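Local coordinates for protein benzoylformate decarboxylase (Mycobacterium smegmatis, PDB 4Q9D) that belongs to the thiamine pyrophosphate-dependent enzyme family, carries a magnesium ion in its C-terminal domain and assembles from four chains, at residues T22-P27 / K66-N71; Y44-Q49 / A443-A448. One frame throughout, in Å; residues are numbered along the deposited sequence.

Contact 1: T22-P27 / K66-N71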
ATOM      1  N   THR B  22      -7.815  -9.234 -28.797  1.00 25.26           N
ATOM      2  CA  THR B  22      -7.794  -7.814 -29.117  1.00 25.87           C
ATOM      3  C   THR B  22      -7.073  -7.065 -28.006  1.00 33.56           C
ATOM      4  O   THR B  22      -7.396  -7.227 -26.832  1.00 27.30           O
ATOM      5  CB  THR B  22      -9.211  -7.258 -29.270  1.00 27.85           C
ATOM      6  OG1 THR B  22      -9.932  -8.047 -30.234  1.00 26.25           O
ATOM      7  CG2 THR B  22      -9.172  -5.780 -29.700  1.00 25.26           C
ATOM      8  N   VAL B  23      -6.098  -6.244 -28.381  1.00 27.09           N
ATOM      9  CA  VAL B  23      -5.318  -5.504 -27.401  1.00 24.32           C
ATOM     10  C   VAL B  23      -5.559  -4.022 -27.605  1.00 27.91           C
ATOM     11  O   VAL B  23      -5.396  -3.519 -28.713  1.00 22.42           O
ATOM     12  CB  VAL B  23      -3.790  -5.794 -27.572  1.00 24.43           C
ATOM     13  CG1 VAL B  23      -2.941  -4.918 -26.628  1.00 20.59           C
ATOM     14  CG2 VAL B  23      -3.488  -7.278 -27.373  1.00 21.87           C
ATOM     15  N   PHE B  24      -5.940  -3.326 -26.539  1.00 23.05           N
ATOM     16  CA  PHE B  24      -6.125  -1.879 -26.582  1.00 21.41           C
ATOM     17  C   PHE B  24      -4.924  -1.258 -25.922  1.00 21.76           C
ATOM     18  O   PHE B  24      -4.511  -1.678 -24.844  1.00 22.46           O
ATOM     19  CB  PHE B  24      -7.393  -1.476 -25.815  1.00 15.37           C
ATOM     20  CG  PHE B  24      -8.637  -2.034 -26.424  1.00 22.58           C
ATOM     21  CD1 PHE B  24      -9.005  -3.339 -26.181  1.00 20.87           C
ATOM     22  CD2 PHE B  24      -9.410  -1.262 -27.291  1.00 16.56           C
ATOM     23  CE1 PHE B  24     -10.154  -3.893 -26.774  1.00 22.32           C
ATOM     24  CE2 PHE B  24     -10.537  -1.796 -27.890  1.00 21.90           C
ATOM     25  CZ  PHE B  24     -10.909  -3.119 -27.641  1.00 18.26           C
ATOM     26  N   GLY B  25      -4.335  -0.266 -26.557  1.00 22.46           N
ATOM     27  CA  GLY B  25      -3.251   0.381 -25.879  1.00 20.94           C
ATOM     28  C   GLY B  25      -2.617   1.491 -26.664  1.00 27.23           C
ATOM     29  O   GLY B  25      -3.118   1.947 -27.686  1.00 21.24           O
ATOM     30  N   ASN B  26      -1.480   1.916 -26.144  1.00 26.57           N
ATOM     31  CA  ASN B  26      -0.620   2.850 -26.805  1.00 27.48           C
ATOM     32  C   ASN B  26       0.823   2.370 -26.539  1.00 27.58           C
ATOM     33  O   ASN B  26       1.291   2.362 -25.401  1.00 35.29           O
ATOM     34  CB  ASN B  26      -0.868   4.261 -26.248  1.00 23.95           C
ATOM     35  CG  ASN B  26      -0.023   5.291 -26.925  1.00 36.34           C
ATOM     36  OD1 ASN B  26       1.196   5.365 -26.699  1.00 44.10           O
ATOM     37  ND2 ASN B  26      -0.646   6.097 -27.774  1.00 29.30           N
ATOM     38  N   PRO B  27       1.535   1.997 -27.597  1.00 32.19           N
ATOM     39  CA  PRO B  27       2.823   1.296 -27.499  1.00 42.13           C
ATOM     40  C   PRO B  27       3.983   2.214 -27.081  1.00 34.65           C
ATOM     41  O   PRO B  27       4.004   3.400 -27.414  1.00 38.10           O
ATOM     42  CB  PRO B  27       3.044   0.806 -28.932  1.00 33.41           C
ATOM     43  CG  PRO B  27       2.399   1.867 -29.774  1.00 41.91           C
ATOM     44  CD  PRO B  27       1.230   2.416 -28.978  1.00 32.66           C
ATOM     45  N   LYS B  66     -17.232 -10.091 -22.616  1.00 25.38           N
ATOM     46  CA  LYS B  66     -16.004 -10.878 -22.511  1.00 21.41           C
ATOM     47  C   LYS B  66     -14.884  -9.987 -22.024  1.00 31.32           C
ATOM     48  O   LYS B  66     -14.932  -8.773 -22.239  1.00 27.69           O
ATOM     49  CB  LYS B  66     -15.633 -11.422 -23.904  1.00 28.63           C
ATOM     50  CG  LYS B  66     -16.616 -12.463 -24.396  1.00 30.36           C
ATOM     51  CD  LYS B  66     -16.270 -12.973 -25.786  1.00 33.04           C
ATOM     52  CE  LYS B  66     -17.195 -14.172 -26.144  1.00 42.89           C
ATOM     53  NZ  LYS B  66     -16.884 -14.746 -27.484  1.00 68.80           N
ATOM     54  N   PRO B  67     -13.845 -10.580 -21.406  1.00 27.00           N
ATOM     55  CA  PRO B  67     -12.716  -9.780 -20.899  1.00 22.18           C
ATOM     56  C   PRO B  67     -11.929  -9.175 -22.043  1.00 26.87           C
ATOM     57  O   PRO B  67     -12.028  -9.646 -23.169  1.00 23.87           O
ATOM     58  CB  PRO B  67     -11.877 -10.800 -20.106  1.00 24.83           C
ATOM     59  CG  PRO B  67     -12.213 -12.130 -20.708  1.00 26.52           C
ATOM     60  CD  PRO B  67     -13.665 -12.024 -21.185  1.00 27.38           C
ATOM     61  N   ALA B  68     -11.191  -8.113 -21.766  1.00 23.32           N
ATOM     62  CA  ALA B  68     -10.367  -7.458 -22.794  1.00 21.78           C
ATOM     63  C   ALA B  68      -9.004  -7.121 -22.205  1.00 21.81           C
ATOM     64  O   ALA B  68      -8.872  -6.911 -20.998  1.00 21.35           O
ATOM     65  CB  ALA B  68     -11.021  -6.182 -23.296  1.00 22.30           C
ATOM     66  N   LEU B  69      -8.018  -7.032 -23.083  1.00 21.88           N
ATOM     67  CA  LEU B  69      -6.636  -6.861 -22.703  1.00 24.43           C
ATOM     68  C   LEU B  69      -6.201  -5.441 -23.029  1.00 20.73           C
ATOM     69  O   LEU B  69      -6.480  -4.926 -24.092  1.00 20.87           O
ATOM     70  CB  LEU B  69      -5.817  -7.880 -23.490  1.00 24.51           C
ATOM     71  CG  LEU B  69      -4.347  -8.136 -23.297  1.00 30.33           C
ATOM     72  CD1 LEU B  69      -4.035  -8.452 -21.845  1.00 24.34           C
ATOM     73  CD2 LEU B  69      -4.019  -9.329 -24.213  1.00 27.33           C
ATOM     74  N   VAL B  70      -5.543  -4.798 -22.085  1.00 20.04           N
ATOM     75  CA  VAL B  70      -5.057  -3.458 -22.294  1.00 21.44           C
ATOM     76  C   VAL B  70      -3.538  -3.498 -22.124  1.00 24.34           C
ATOM     77  O   VAL B  70      -3.030  -4.266 -21.293  1.00 24.99           O
ATOM     78  CB  VAL B  70      -5.709  -2.530 -21.273  1.00 16.69           C
ATOM     79  CG1 VAL B  70      -5.215  -1.116 -21.450  1.00 18.35           C
ATOM     80  CG2 VAL B  70      -7.254  -2.588 -21.439  1.00 19.22           C
ATOM     81  N   ASN B  71      -2.805  -2.714 -22.919  1.00 20.04           N
ATOM     82  CA  ASN B  71      -1.343  -2.691 -22.781  1.00 16.27           C
ATOM     83  C   ASN B  71      -0.844  -1.275 -22.711  1.00 21.90           C
ATOM     84  O   ASN B  71      -1.097  -0.498 -23.622  1.00 20.69           O
ATOM     85  CB  ASN B  71      -0.668  -3.482 -23.931  1.00 18.98           C
ATOM     86  CG  ASN B  71       0.854  -3.570 -23.777  1.00 24.65           C
ATOM     87  OD1 ASN B  71       1.585  -3.141 -24.667  1.00 25.14           O
ATOM     88  ND2 ASN B  71       1.330  -4.127 -22.644  1.00 17.51           N
TER
HETATM   89  O   HOH W   1      -8.857  -8.764 -25.491  1.00 37.39           O
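Ala68 opens the contact by setting its CB 4.3 Å from CE1 of Phe24, an oblique approach to the ring. Next along the strand, Leu69 presents its peptide O to Phe24 N at 3.0 Å, in a nearly straight bond (174° at the hydrogen). The same oxygen lies near the plane of the Phe24 ring, at its edge. Leu69 N instead gives a weak bond to a water; that water's link to Thr22 O is too short to be trusted. On the face that Leu69 shares with Val23, the two side chains run side by side, CD2 of Leu69 meeting CG2 of Val23 at 3.8 Å. Val70 turns to the Phe24 face; its CA makes a CH···O contact of 3.2 Å with Phe24 O, and CG1 leans on the same carbonyl. Asn71 N completes the ladder with a 2.8 Å bond to Phe24 O. Asn71 CB rests against CG1 of Val23, the branch placed anti to the backbone N (chi1 175°), while ND2 hydrogen-bonds to Thr98 OG1 on strand 95-101. Beyond, Asn71 O receives a CH···O contact from CA of Gly25, at 3.2 Å.

The result illustrates the parallel ladder of an alpha/beta sheet: Phe24 gives its own N-H to Leu69 and takes Asn71 N on its own C=O, whereas Val23 and Gly25 bond to segment 44-49 and Thr43. The Phe24 ring packs on Met56 and Ala57 of helix 50-64 and meets the Phe60 ring, the planes about 60° apart. Bonding alternately to opposite neighbours, strand 22-25 has its peptide polarity largely satisfied inside a buried, mostly apolar layer.

Contact 2: Y44-Q49 / A443-A448; sequences YVLSLQ and AIWTAA
The indole of Trp445 has one face covered by Leu48: Leu48 CD1 stands 3.4 Å above the Trp445 ring plane, offset toward the rim, and Leu48 CD2 on the same side makes a CH-pi contact, 4.1 Å from the centroid of the six-membered ring and 22° off its normal. Leu46 comes to the edge instead, with Leu46 CD2 3.6 Å from Trp445 CZ3 and near the ring plane. The Leu48 side chain crosses that of Trp445 at about a right angle, Leu46 at a slant. The pyrrole NE1 reaches beyond the chain, bonding to Pro485 O of the second subunit.

This is a junction between domains: strand 43-46, outermost in the N-terminal sheet within this chain, meets helix 443-449 of the C-terminal TPP-binding domain, their axes 9.4 Å apart at closest. Thr446, next after Trp445, points toward segment 44-49. Its OG1, beside the backbone N (chi1 -57°), donates to Leu46 O over 2.8 Å, in the carbonyl plane on a lone pair. Thr446 OG1 in turn accepts from a water O at 2.8 Å, and that water accepts from Leu48 N at 2.9 Å, so a short hydrogen-bonded chain joins helix to loop just past the strand. The other branch of Thr446, CG2, packs on Val45 CG1 at 3.8 Å, with Met56 of helix 50-64 close by.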
ATOM      1  N   TYR B  44      -4.825  -5.117 -32.815  1.00 28.46           N
ATOM      2  CA  TYR B  44      -4.328  -4.087 -31.944  1.00 22.71           C
ATOM      3  C   TYR B  44      -5.168  -2.849 -32.182  1.00 26.46           C
ATOM      4  O   TYR B  44      -5.281  -2.403 -33.300  1.00 26.65           O
ATOM      5  CB  TYR B  44      -2.883  -3.755 -32.280  1.00 21.52           C
ATOM      6  CG  TYR B  44      -2.294  -2.835 -31.246  1.00 19.55           C
ATOM      7  CD1 TYR B  44      -1.773  -3.342 -30.061  1.00 22.99           C
ATOM      8  CD2 TYR B  44      -2.306  -1.458 -31.422  1.00 21.76           C
ATOM      9  CE1 TYR B  44      -1.236  -2.509 -29.092  1.00 20.42           C
ATOM     10  CE2 TYR B  44      -1.791  -0.614 -30.455  1.00 22.50           C
ATOM     11  CZ  TYR B  44      -1.241  -1.154 -29.285  1.00 28.95           C
ATOM     12  OH  TYR B  44      -0.695  -0.340 -28.300  1.00 27.40           O
ATOM     13  N   VAL B  45      -5.780  -2.307 -31.135  1.00 25.62           N
ATOM     14  CA  VAL B  45      -6.561  -1.080 -31.282  1.00 21.59           C
ATOM     15  C   VAL B  45      -5.800   0.068 -30.659  1.00 22.78           C
ATOM     16  O   VAL B  45      -5.670   0.136 -29.445  1.00 24.91           O
ATOM     17  CB  VAL B  45      -7.981  -1.201 -30.645  1.00 22.48           C
ATOM     18  CG1 VAL B  45      -8.761   0.116 -30.837  1.00 20.74           C
ATOM     19  CG2 VAL B  45      -8.745  -2.392 -31.271  1.00 16.53           C
ATOM     20  N   LEU B  46      -5.297   0.967 -31.495  1.00 22.27           N
ATOM     21  CA  LEU B  46      -4.529   2.110 -31.036  1.00 27.56           C
ATOM     22  C   LEU B  46      -5.401   3.310 -30.637  1.00 25.44           C
ATOM     23  O   LEU B  46      -6.276   3.734 -31.414  1.00 23.53           O
ATOM     24  CB  LEU B  46      -3.573   2.557 -32.152  1.00 23.69           C
ATOM     25  CG  LEU B  46      -2.800   3.849 -31.857  1.00 22.86           C
ATOM     26  CD1 LEU B  46      -1.777   3.653 -30.751  1.00 22.78           C
ATOM     27  CD2 LEU B  46      -2.152   4.424 -33.136  1.00 23.52           C
ATOM     28  N   SER B  47      -5.138   3.839 -29.440  1.00 19.74           N
ATOM     29  CA  SER B  47      -5.685   5.105 -28.949  1.00 26.76           C
ATOM     30  C   SER B  47      -4.545   6.063 -28.792  1.00 20.66           C
ATOM     31  O   SER B  47      -3.453   5.644 -28.389  1.00 20.82           O
ATOM     32  CB  SER B  47      -6.283   4.945 -27.531  1.00 22.36           C
ATOM     33  OG  SER B  47      -7.497   4.248 -27.580  1.00 36.80           O
ATOM     34  N   LEU B  48      -4.824   7.349 -29.004  1.00 24.12           N
ATOM     35  CA  LEU B  48      -3.828   8.404 -28.859  1.00 26.52           C
ATOM     36  C   LEU B  48      -3.436   8.754 -27.416  1.00 26.55           C
ATOM     37  O   LEU B  48      -2.447   9.459 -27.214  1.00 21.31           O
ATOM     38  CB  LEU B  48      -4.278   9.670 -29.605  1.00 20.77           C
ATOM     39  CG  LEU B  48      -4.452   9.412 -31.126  1.00 24.64           C
ATOM     40  CD1 LEU B  48      -4.989  10.634 -31.864  1.00 17.34           C
ATOM     41  CD2 LEU B  48      -3.145   8.963 -31.743  1.00 19.17           C
ATOM     42  N   GLN B  49      -4.215   8.313 -26.428  1.00 22.69           N
ATOM     43  CA  GLN B  49      -3.877   8.555 -25.017  1.00 22.90           C
ATOM     44  C   GLN B  49      -4.459   7.428 -24.188  1.00 17.35           C
ATOM     45  O   GLN B  49      -5.510   6.875 -24.541  1.00 20.89           O
ATOM     46  CB  GLN B  49      -4.397   9.919 -24.522  1.00 22.47           C
ATOM     47  CG  GLN B  49      -3.582  10.532 -23.321  1.00 27.36           C
ATOM     48  CD  GLN B  49      -4.282  10.385 -21.951  1.00 24.06           C
ATOM     49  OE1 GLN B  49      -5.331   9.739 -21.841  1.00 25.35           O
ATOM     50  NE2 GLN B  49      -3.705  11.004 -20.911  1.00 24.46           N
ATOM     51  N   ALA B 443     -10.046  10.153 -28.587  1.00 22.93           N
ATOM     52  CA  ALA B 443     -10.606   8.829 -28.894  1.00 22.49           C
ATOM     53  C   ALA B 443     -11.361   8.844 -30.234  1.00 22.12           C
ATOM     54  O   ALA B 443     -11.505   7.809 -30.845  1.00 22.88           O
ATOM     55  CB  ALA B 443     -11.525   8.327 -27.780  1.00 19.54           C
ATOM     56  N   ILE B 444     -11.874  10.003 -30.672  1.00 20.37           N
ATOM     57  CA  ILE B 444     -12.666  10.007 -31.905  1.00 25.88           C
ATOM     58  C   ILE B 444     -11.801   9.668 -33.142  1.00 21.62           C
ATOM     59  O   ILE B 444     -12.309   9.222 -34.167  1.00 28.87           O
ATOM     60  CB  ILE B 444     -13.452  11.322 -32.107  1.00 21.67           C
ATOM     61  CG1 ILE B 444     -12.520  12.484 -32.383  1.00 16.75           C
ATOM     62  CG2 ILE B 444     -14.318  11.631 -30.878  1.00 17.57           C
ATOM     63  CD1 ILE B 444     -13.285  13.831 -32.423  1.00 23.72           C
ATOM     64  N   TRP B 445     -10.488   9.829 -33.007  1.00 20.98           N
ATOM     65  CA  TRP B 445      -9.548   9.473 -34.076  1.00 18.22           C
ATOM     66  C   TRP B 445      -9.622   7.980 -34.318  1.00 21.45           C
ATOM     67  O   TRP B 445      -9.609   7.529 -35.460  1.00 22.63           O
ATOM     68  CB  TRP B 445      -8.110   9.880 -33.695  1.00 19.65           C
ATOM     69  CG  TRP B 445      -7.084   9.513 -34.716  1.00 21.13           C
ATOM     70  CD1 TRP B 445      -6.793  10.194 -35.868  1.00 22.18           C
ATOM     71  CD2 TRP B 445      -6.185   8.392 -34.672  1.00 23.19           C
ATOM     72  NE1 TRP B 445      -5.782   9.558 -36.546  1.00 22.40           N
ATOM     73  CE2 TRP B 445      -5.385   8.454 -35.843  1.00 27.12           C
ATOM     74  CE3 TRP B 445      -5.991   7.330 -33.772  1.00 21.47           C
ATOM     75  CZ2 TRP B 445      -4.397   7.492 -36.142  1.00 20.18           C
ATOM     76  CZ3 TRP B 445      -4.987   6.374 -34.060  1.00 22.03           C
ATOM     77  CH2 TRP B 445      -4.212   6.470 -35.234  1.00 24.64           C
ATOM     78  N   THR B 446      -9.680   7.209 -33.237  1.00 20.91           N
ATOM     79  CA  THR B 446      -9.820   5.758 -33.355  1.00 21.55           C
ATOM     80  C   THR B 446     -11.155   5.393 -34.020  1.00 23.82           C
ATOM     81  O   THR B 446     -11.216   4.461 -34.823  1.00 23.54           O
ATOM     82  CB  THR B 446      -9.712   5.084 -31.962  1.00 20.02           C
ATOM     83  OG1 THR B 446      -8.471   5.443 -31.360  1.00 19.26           O
ATOM     84  CG2 THR B 446      -9.790   3.551 -32.065  1.00 16.90           C
ATOM     85  N   ALA B 447     -12.223   6.125 -33.691  1.00 22.62           N
ATOM     86  CA  ALA B 447     -13.518   5.892 -34.349  1.00 19.83           C
ATOM     87  C   ALA B 447     -13.381   6.105 -35.876  1.00 23.51           C
ATOM     88  O   ALA B 447     -13.874   5.312 -36.677  1.00 21.43           O
ATOM     89  CB  ALA B 447     -14.609   6.847 -33.760  1.00 18.20           C
ATOM     90  N   ALA B 448     -12.697   7.174 -36.271  1.00 20.84           N
ATOM     91  CA  ALA B 448     -12.551   7.462 -37.695  1.00 21.68           C
ATOM     92  C   ALA B 448     -11.649   6.432 -38.354  1.00 27.46           C
ATOM     93  O   ALA B 448     -11.987   5.919 -39.416  1.00 29.15           O
ATOM     94  CB  ALA B 448     -12.029   8.860 -37.925  1.00 21.80           C
TER
HETATM   95  O   HOH W   2      -7.516   7.760 -30.033  1.00 17.67           O

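Contacts 1 and 2 sit about 12 Å apart, centre to centre, and interlock along the chain: 22-27, then 44-49, then 66-71, and finally 443-448. Strands 22-25 and 43-46 are neighbours in one parallel sheet, joined by a probable hydrogen bond of 2.7 Å from Val45 N to Val23 O. Asn26 ND2 also hydrogen-bonds to Ser47 O. Contact 1 thus belongs to the interior of the N-terminal sheet, whereas contact 2 continues from strand 43-46, at one edge of that sheet within this chain, to a helix of the C-terminal domain. Both also touch the second subunit, so sheet, domain junction and subunit interface lie within a short span of the fold.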